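Profilin II (Homo sapiens, PDB 1D1J) binds actin and poly-L-proline, and so probably links actin to proline-rich partner proteins. Local coordinates at residues Lys126-Glu129 with Leu130-Leu134. Sequence-based numbering, arbitrary orientation.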
loop_
_atom_site.group_PDB
_atom_site.type_symbol
_atom_site.label_atom_id
_atom_site.label_comp_id
_atom_site.label_asym_id
_atom_site.label_seq_id
_atom_site.Cartn_x
_atom_site.Cartn_y
_atom_site.Cartn_z
ATOM N N LYS A 126 12.508 0.441 3.908
ATOM C CA LYS A 126 12.936 0.855 2.571
ATOM C C LYS A 126 12.760 -0.350 1.620
ATOM O O LYS A 126 12.192 -0.229 0.530
ATOM C CB LYS A 126 14.398 1.289 2.610
ATOM C CG LYS A 126 14.907 1.868 1.320
ATOM C CD LYS A 126 16.342 2.336 1.492
ATOM C CE LYS A 126 16.804 3.066 0.252
ATOM N NZ LYS A 126 15.886 4.201 -0.094
ATOM N N ALA A 127 13.250 -1.511 2.057
ATOM C CA ALA A 127 13.137 -2.746 1.294
ATOM C C ALA A 127 11.654 -3.155 1.257
ATOM O O ALA A 127 11.117 -3.468 0.199
ATOM C CB ALA A 127 13.972 -3.835 1.947
ATOM N N TYR A 128 10.998 -3.096 2.420
ATOM C CA TYR A 128 9.583 -3.441 2.553
ATOM C C TYR A 128 8.718 -2.641 1.592
ATOM O O TYR A 128 7.892 -3.212 0.880
ATOM C CB TYR A 128 9.095 -3.204 3.984
ATOM C CG TYR A 128 7.614 -3.469 4.171
ATOM C CD1 TYR A 128 7.123 -4.780 4.269
ATOM C CD2 TYR A 128 6.702 -2.414 4.255
ATOM C CE1 TYR A 128 5.768 -5.028 4.451
ATOM C CE2 TYR A 128 5.341 -2.649 4.434
ATOM C CZ TYR A 128 4.881 -3.958 4.532
ATOM O OH TYR A 128 3.542 -4.198 4.715
ATOM N N GLU A 129 8.908 -1.325 1.570
ATOM C CA GLU A 129 8.128 -0.466 0.681
ATOM C C GLU A 129 8.284 -0.804 -0.807
ATOM O O GLU A 129 7.284 -0.897 -1.514
ATOM C CB GLU A 129 8.417 1.025 0.926
ATOM C CG GLU A 129 7.808 1.595 2.221
ATOM C CD GLU A 129 6.283 1.473 2.286
ATOM O OE1 GLU A 129 5.615 1.553 1.233
ATOM O OE2 GLU A 129 5.753 1.306 3.403
ATOM N N LEU A 130 9.511 -1.009 -1.282
ATOM C CA LEU A 130 9.708 -1.331 -2.696
ATOM C C LEU A 130 9.146 -2.706 -3.057
ATOM O O LEU A 130 8.621 -2.889 -4.155
ATOM C CB LEU A 130 11.180 -1.243 -3.106
ATOM C CG LEU A 130 11.387 -1.450 -4.614
ATOM C CD1 LEU A 130 10.575 -0.414 -5.402
ATOM C CD2 LEU A 130 12.869 -1.374 -4.974
ATOM N N ALA A 131 9.275 -3.662 -2.137
ATOM C CA ALA A 131 8.758 -5.019 -2.334
ATOM C C ALA A 131 7.228 -4.978 -2.424
ATOM O O ALA A 131 6.636 -5.616 -3.299
ATOM C CB ALA A 131 9.197 -5.935 -1.188
ATOM N N LEU A 132 6.611 -4.195 -1.540
ATOM C CA LEU A 132 5.158 -4.033 -1.500
ATOM C C LEU A 132 4.673 -3.411 -2.802
ATOM O O LEU A 132 3.632 -3.794 -3.337
ATOM C CB LEU A 132 4.747 -3.150 -0.317
ATOM C CG LEU A 132 3.246 -2.920 -0.117
ATOM C CD1 LEU A 132 2.543 -4.255 0.054
ATOM C CD2 LEU A 132 3.010 -2.017 1.093
ATOM N N TYR A 133 5.429 -2.434 -3.297
ATOM C CA TYR A 133 5.086 -1.777 -4.547
ATOM C C TYR A 133 5.123 -2.804 -5.696
ATOM O O TYR A 133 4.184 -2.895 -6.493
ATOM C CB TYR A 133 6.040 -0.607 -4.826
ATOM C CG TYR A 133 5.837 0.009 -6.187
ATOM C CD1 TYR A 133 4.654 0.675 -6.502
ATOM C CD2 TYR A 133 6.803 -0.125 -7.179
ATOM C CE1 TYR A 133 4.432 1.191 -7.782
ATOM C CE2 TYR A 133 6.597 0.382 -8.462
ATOM C CZ TYR A 133 5.407 1.042 -8.758
ATOM O OH TYR A 133 5.199 1.554 -10.023
ATOM N N LEU A 134 6.193 -3.595 -5.748
ATOM C CA LEU A 134 6.349 -4.616 -6.784
ATOM C C LEU A 134 5.258 -5.697 -6.738
ATOM O O LEU A 134 4.728 -6.085 -7.781
ATOM C CB LEU A 134 7.747 -5.239 -6.731
ATOM C CG LEU A 134 8.902 -4.268 -6.983
ATOM C CD1 LEU A 134 10.221 -5.008 -6.891
ATOM C CD2 LEU A 134 8.749 -3.593 -8.335
#
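Lys126 O receives the amide of Leu130 in a long, weak hydrogen bond (N to O 3.3 Å), and the CB of Leu130 rests near the same carbonyl oxygen. The amino group of Lys126 turns elsewhere, to a salt bridge with Asp13, while the side chain of Leu130 packs against Tyr6 and Leu10 of helix 4-10. The next bond along is shorter: Ala131 N reaches Ala127 O at 3.0 Å, and the methyl of Ala131 sits 3.4 Å from that oxygen; the same methyl also touches Cys83. Tyr128 contributes both backbone and ring. Its O takes the N-H of Leu132 at 2.9 Å. With CG anti to the backbone N in both residues (chi1 177° and -178°), the two side chains run alongside each other in the same direction, and the methyl CD2 of Leu132 approaches the ring obliquely, 4.1 Å from Tyr128 CE2. These i to i+4 pairs belong to the C-terminal helix 120-136 of the profilin fold, which lies beside the N-terminal helix 4-10; in this tetrameric assembly the helix also meets other subunits. Tyr128 OH hydrogen-bonds to Glu129 OE2 of the third subunit, and Lys125 of that subunit makes a cation-pi contact with the ring. The OE2 of Glu129 is gripped from two other chains, by Tyr128 OH of the third subunit and by Arg136 of the second, a pairing that would probably favour the charged carboxylate. Its backbone O accepts Tyr133 N at 3.0 Å, with Tyr133 CB 3.5 Å from the same Glu129 O, and the ring of Tyr133 stacks on Tyr133 of the second subunit.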